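Local coordinates for protein HP0721 (Helicobacter pylori, PDB 2XRH), which is a secreted protein of unknown function whose truncated, mostly helical form holds nicotinic acid in a pocket lined by helices and loops, at residues 23-28 / 62-67; 29-34 / 78-83. All coordinates share one frame; numbering follows the deposited sequence.

Contact 1: 23-28 / 62-67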
loop_
_atom_site.group_PDB
_atom_site.type_symbol
_atom_site.label_atom_id
_atom_site.label_comp_id
_atom_site.label_asym_id
_atom_site.label_seq_id
_atom_site.Cartn_x
_atom_site.Cartn_y
_atom_site.Cartn_z
ATOM N N ALA A 23 -8.677 14.296 -3.551
ATOM C CA ALA A 23 -7.533 13.421 -3.271
ATOM C C ALA A 23 -7.972 11.974 -3.189
ATOM O O ALA A 23 -8.920 11.608 -2.528
ATOM C CB ALA A 23 -6.804 13.815 -1.992
ATOM N N GLY A 24 -7.241 11.148 -3.906
ATOM C CA GLY A 24 -7.518 9.687 -3.948
ATOM C C GLY A 24 -8.517 9.239 -4.991
ATOM O O GLY A 24 -8.663 8.029 -5.226
ATOM N N VAL A 25 -9.212 10.178 -5.629
ATOM C CA VAL A 25 -10.233 9.873 -6.636
ATOM C C VAL A 25 -9.894 10.380 -8.018
ATOM O O VAL A 25 -10.584 10.021 -8.966
ATOM C CB VAL A 25 -11.612 10.387 -6.218
ATOM C CG1 VAL A 25 -11.960 9.823 -4.893
ATOM C CG2 VAL A 25 -11.637 11.812 -6.156
ATOM N N VAL A 26 -8.836 11.176 -8.144
ATOM C CA VAL A 26 -8.451 11.724 -9.451
ATOM C C VAL A 26 -8.042 10.534 -10.340
ATOM O O VAL A 26 -7.390 9.629 -9.882
ATOM C CB VAL A 26 -7.277 12.732 -9.326
ATOM C CG1 VAL A 26 -6.738 13.175 -10.661
ATOM C CG2 VAL A 26 -7.695 13.956 -8.497
ATOM N N ALA A 27 -8.446 10.556 -11.600
ATOM C CA ALA A 27 -8.139 9.452 -12.516
ATOM C C ALA A 27 -6.643 9.418 -12.802
ATOM O O ALA A 27 -5.997 10.465 -12.854
ATOM C CB ALA A 27 -8.911 9.604 -13.814
ATOM N N PRO A 28 -6.068 8.231 -12.947
ATOM C CA PRO A 28 -4.636 8.172 -13.282
ATOM C C PRO A 28 -4.254 9.028 -14.484
ATOM O O PRO A 28 -3.170 9.598 -14.499
ATOM C CB PRO A 28 -4.393 6.691 -13.486
ATOM C CG PRO A 28 -5.369 6.034 -12.536
ATOM C CD PRO A 28 -6.604 6.906 -12.582
ATOM N N THR A 62 -7.809 9.475 2.468
ATOM C CA THR A 62 -8.205 8.373 3.348
ATOM C C THR A 62 -9.716 8.097 3.253
ATOM O O THR A 62 -10.160 6.978 2.980
ATOM C CB THR A 62 -7.751 8.658 4.774
ATOM O OG1 THR A 62 -6.326 8.679 4.799
ATOM C CG2 THR A 62 -8.268 7.579 5.742
ATOM N N LYS A 63 -10.511 9.150 3.426
ATOM C CA LYS A 63 -11.959 9.049 3.375
ATOM C C LYS A 63 -12.461 8.538 2.044
ATOM O O LYS A 63 -13.417 7.763 1.963
ATOM C CB LYS A 63 -12.563 10.415 3.646
ATOM C CG LYS A 63 -12.361 10.868 5.061
ATOM C CD LYS A 63 -13.148 12.149 5.330
ATOM C CE LYS A 63 -12.390 13.410 4.898
ATOM N NZ LYS A 63 -12.740 14.606 5.740
ATOM N N ASN A 64 -11.806 9.002 0.989
ATOM C CA ASN A 64 -12.233 8.706 -0.364
ATOM C C ASN A 64 -11.869 7.320 -0.816
ATOM O O ASN A 64 -12.433 6.841 -1.814
ATOM C CB ASN A 64 -11.642 9.679 -1.387
ATOM C CG ASN A 64 -12.322 11.036 -1.361
ATOM O OD1 ASN A 64 -13.495 11.107 -1.064
ATOM N ND2 ASN A 64 -11.595 12.109 -1.741
ATOM N N THR A 65 -10.951 6.673 -0.106
ATOM C CA THR A 65 -10.499 5.329 -0.504
ATOM C C THR A 65 -10.746 4.234 0.533
ATOM O O THR A 65 -10.594 3.052 0.188
ATOM C CB THR A 65 -8.998 5.339 -0.921
ATOM O OG1 THR A 65 -8.199 5.727 0.220
ATOM C CG2 THR A 65 -8.781 6.271 -2.102
ATOM N N ASP A 66 -11.135 4.612 1.760
ATOM C CA ASP A 66 -11.348 3.658 2.842
ATOM C C ASP A 66 -12.243 2.484 2.484
ATOM O O ASP A 66 -11.980 1.376 2.941
ATOM C CB ASP A 66 -11.969 4.353 4.097
ATOM C CG ASP A 66 -10.971 4.849 5.085
ATOM O OD1 ASP A 66 -9.777 4.481 5.026
ATOM O OD2 ASP A 66 -11.430 5.659 5.932
ATOM N N LYS A 67 -13.315 2.725 1.729
ATOM C CA LYS A 67 -14.333 1.690 1.407
ATOM C C LYS A 67 -14.070 1.000 0.104
ATOM O O LYS A 67 -14.818 0.090 -0.257
ATOM C CB LYS A 67 -15.722 2.342 1.402
ATOM C CG LYS A 67 -16.040 3.010 2.751
ATOM C CD LYS A 67 -15.549 2.268 4.039
ATOM C CE LYS A 67 -15.918 2.956 5.407
ATOM N NZ LYS A 67 -15.256 4.283 5.549
#
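N64, near the C-terminal end of helix 47-65, reaches across to the loop 23-28 and gives its amide N-H to the backbone carbonyl of A23. The bond from N64 ND2 to A23 O is short, 2.8 Å, and nearly straight, with an N-H...O angle of 173°. A23 O lies in the plane of the N64 amide, whereas ND2 stands 22° off the carbonyl plane of A23, so the side chain is well aligned and the carbonyl is met from somewhat above its plane. The first torsion of N64 sets CG opposite its own carbonyl carbon, which turns the amide toward the loop. The same ND2 is also hydrogen-bonded to the carbonyl of K21, and one amide thus joins the end of helix 16-21 to the start of the loop.

V25 meets N64 at about a right angle. Its CG1 lies 3.5 Å from N64 CB and also touches CG, so a methyl rests against the root of the amide on the exposed side of the contact. On the next residue, T65 turns its methyl to the loop: T65 CG2 is 3.6 Å from G24 O. Its hydroxyl, on the other branch, bonds to A61 O one turn back and to R99. G24 is faced by the T65 methyl, with G24 CA 4.1 Å from T65 CG2, and its positive phi (87°) suits a residue without a side chain. G24 also touches the bound nicotinic acid, so the contact backs one wall of that pocket.

A23 packs on L57 and A61 of helix 47-65 and on Y34 of helix 31-44, and P28 on A79 and V80 of helix 70-86, so the loop runs between three helices; T65 on F73 joins helices 47-65 and 70-86 directly.

Contact 2: 29-34 / 78-83. With NIO (nicotinic acid), chain B.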
loop_
_atom_site.group_PDB
_atom_site.type_symbol
_atom_site.label_atom_id
_atom_site.label_comp_id
_atom_site.label_asym_id
_atom_site.label_seq_id
_atom_site.Cartn_x
_atom_site.Cartn_y
_atom_site.Cartn_z
ATOM N N GLN A 29 -5.110 9.094 -15.493
ATOM C CA GLN A 29 -4.805 9.868 -16.697
ATOM C C GLN A 29 -4.654 11.367 -16.402
ATOM O O GLN A 29 -4.109 12.081 -17.196
ATOM C CB GLN A 29 -5.872 9.645 -17.777
ATOM C CG GLN A 29 -7.240 10.192 -17.384
ATOM C CD GLN A 29 -8.371 9.724 -18.252
ATOM O OE1 GLN A 29 -8.778 10.419 -19.163
ATOM N NE2 GLN A 29 -8.890 8.544 -17.958
ATOM N N ASP A 30 -5.171 11.811 -15.244
ATOM C CA ASP A 30 -5.120 13.222 -14.817
ATOM C C ASP A 30 -4.168 13.445 -13.661
ATOM O O ASP A 30 -4.012 14.602 -13.243
ATOM C CB ASP A 30 -6.504 13.717 -14.400
ATOM C CG ASP A 30 -7.509 13.674 -15.530
ATOM O OD1 ASP A 30 -7.145 14.052 -16.672
ATOM O OD2 ASP A 30 -8.681 13.291 -15.274
ATOM N N ILE A 31 -3.451 12.408 -13.238
ATOM C CA ILE A 31 -2.677 12.488 -12.008
ATOM C C ILE A 31 -1.442 13.355 -12.113
ATOM O O ILE A 31 -1.099 14.025 -11.147
ATOM C CB ILE A 31 -2.369 11.090 -11.341
ATOM C CG1 ILE A 31 -2.335 11.222 -9.800
ATOM C CG2 ILE A 31 -1.123 10.400 -11.915
ATOM C CD1 ILE A 31 -3.775 11.523 -9.173
ATOM N N VAL A 32 -0.768 13.359 -13.265
ATOM C CA VAL A 32 0.404 14.218 -13.417
ATOM C C VAL A 32 -0.011 15.699 -13.341
ATOM O O VAL A 32 0.605 16.488 -12.637
ATOM C CB VAL A 32 1.190 13.901 -14.732
ATOM C CG1 VAL A 32 2.225 14.972 -15.043
ATOM C CG2 VAL A 32 1.869 12.538 -14.591
ATOM N N ASP A 33 -1.064 16.072 -14.037
ATOM C CA ASP A 33 -1.557 17.425 -13.991
ATOM C C ASP A 33 -2.031 17.804 -12.593
ATOM O O ASP A 33 -1.766 18.895 -12.120
ATOM C CB ASP A 33 -2.704 17.618 -14.977
ATOM C CG ASP A 33 -2.236 17.697 -16.439
ATOM O OD1 ASP A 33 -1.022 17.798 -16.712
ATOM O OD2 ASP A 33 -3.109 17.637 -17.318
ATOM N N TYR A 34 -2.696 16.883 -11.910
ATOM C CA TYR A 34 -3.138 17.148 -10.545
ATOM C C TYR A 34 -1.957 17.400 -9.625
ATOM O O TYR A 34 -1.960 18.346 -8.839
ATOM C CB TYR A 34 -3.933 15.950 -10.056
ATOM C CG TYR A 34 -4.476 16.040 -8.633
ATOM C CD1 TYR A 34 -5.462 16.919 -8.276
ATOM C CD2 TYR A 34 -4.020 15.138 -7.665
ATOM C CE1 TYR A 34 -5.962 16.960 -6.959
ATOM C CE2 TYR A 34 -4.512 15.155 -6.387
ATOM C CZ TYR A 34 -5.470 16.055 -6.021
ATOM O OH TYR A 34 -5.960 16.066 -4.731
ATOM N N LYS A 78 -1.186 1.435 -8.789
ATOM C CA LYS A 78 -0.184 0.987 -9.777
ATOM C C LYS A 78 -0.213 1.891 -11.016
ATOM O O LYS A 78 0.820 2.285 -11.569
ATOM C CB LYS A 78 -0.385 -0.465 -10.129
ATOM C CG LYS A 78 -0.038 -1.425 -9.001
ATOM C CD LYS A 78 0.067 -2.862 -9.535
ATOM C CE LYS A 78 0.527 -3.810 -8.460
ATOM N NZ LYS A 78 -0.095 -5.189 -8.531
ATOM N N ALA A 79 -1.403 2.233 -11.457
ATOM C CA ALA A 79 -1.566 3.076 -12.624
ATOM C C ALA A 79 -1.045 4.498 -12.326
ATOM O O ALA A 79 -0.459 5.162 -13.188
ATOM C CB ALA A 79 -3.031 3.089 -13.139
ATOM N N VAL A 80 -1.295 4.979 -11.113
ATOM C CA VAL A 80 -0.819 6.274 -10.689
ATOM C C VAL A 80 0.715 6.260 -10.715
ATOM O O VAL A 80 1.333 7.175 -11.236
ATOM C CB VAL A 80 -1.379 6.701 -9.303
ATOM C CG1 VAL A 80 -0.540 7.804 -8.717
ATOM C CG2 VAL A 80 -2.867 7.136 -9.431
ATOM N N LYS A 81 1.311 5.237 -10.161
ATOM C CA LYS A 81 2.772 5.144 -10.089
ATOM C C LYS A 81 3.348 5.204 -11.489
ATOM O O LYS A 81 4.285 5.943 -11.747
ATOM C CB LYS A 81 3.184 3.841 -9.398
ATOM C CG LYS A 81 4.669 3.563 -9.344
ATOM C CD LYS A 81 5.050 2.342 -8.438
ATOM C CE LYS A 81 4.783 0.995 -9.072
ATOM N NZ LYS A 81 5.751 -0.042 -8.636
ATOM N N GLU A 82 2.769 4.444 -12.392
ATOM C CA GLU A 82 3.212 4.434 -13.780
ATOM C C GLU A 82 3.016 5.746 -14.486
ATOM O O GLU A 82 3.923 6.195 -15.207
ATOM C CB GLU A 82 2.521 3.312 -14.513
ATOM C CG GLU A 82 2.981 1.962 -14.088
ATOM C CD GLU A 82 4.482 1.814 -14.215
ATOM O OE1 GLU A 82 4.927 1.965 -15.379
ATOM O OE2 GLU A 82 5.198 1.578 -13.165
ATOM N N ALA A 83 1.870 6.386 -14.285
ATOM C CA ALA A 83 1.634 7.688 -14.863
ATOM C C ALA A 83 2.662 8.694 -14.359
ATOM O O ALA A 83 3.161 9.499 -15.118
ATOM C CB ALA A 83 0.202 8.176 -14.603
HETATM N N NIO B . -0.719 12.479 -6.372
HETATM C C1 NIO B . -1.853 11.776 -6.172
HETATM C C2 NIO B . -1.802 10.494 -5.595
HETATM C C3 NIO B . -0.606 9.928 -5.259
HETATM C C4 NIO B . 0.535 10.684 -5.477
HETATM C C5 NIO B . 0.455 11.955 -6.039
HETATM C C6 NIO B . -3.038 9.679 -5.461
HETATM O O1 NIO B . -2.906 8.423 -5.537
HETATM O O2 NIO B . -4.136 10.241 -5.359
#
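I31, in the first turn of helix 31-44, turns its side chain toward helix 70-86 and divides its branches between protein and ligand. I31 CG2 meets the methyl of A83, at 3.7 Å from A83 CB, and lies near the carbonyl of V80. I31 CG1 faces V80 CG1 at 4.0 Å, and CD1 continues to the nicotinic acid ring, 3.6 Å from its C1. A first torsion of -147°, well away from a staggered value, places CG2 toward A83 while CG1 and CD1 run on to the ligand.

At V32 the contact shifts to the outer side. Its CG2, anti to the carbonyl carbon, lies against the backbone of helix 70-86, 3.3 Å from A83 O, so here a methyl meets a carbonyl oxygen and no hydrogen bond crosses. Y34, last in the segment, lies farther off: C1 of nicotinic acid sits loosely beyond the edge of its ring, near the ring plane. The Y34 hydroxyl bonds to L19 O, and its ring packs edge-to-face with F11.

On the opposing helix V80 places both methyls beside the ligand carboxylate, with CG1 4.0 Å from O1, while R76 hydrogen-bonds to the ligand. Two helices meeting through aliphatic side chains, I31 and V80 both facing the ligand, form an apolar wall of the nicotinic acid pocket in this DUF1104 helical domain.

Both contacts flank the nicotinic acid pocket, contact 1 through G24 and contact 2 through I31, yet their chemistry differs. Contact 1 joins a loop to the end of helix 47-65 by a polar side-chain-to-backbone bond; contact 2 joins helices 31-44 and 70-86 mainly by apolar packing, with no hydrogen bond across. Three of the five touching residues of contact 1 are buried, with V25 exposed, whereas contact 2 is partly buried and has no fully exposed member. Residues 23-28 run into 29-34, and the two contacts touch: V26 packs on I31 and Y34, and P28 O lies 3.7 Å from A83 CB. Together they link the three long helices; 31-44 and 70-86 supply pocket residues, with loop G24.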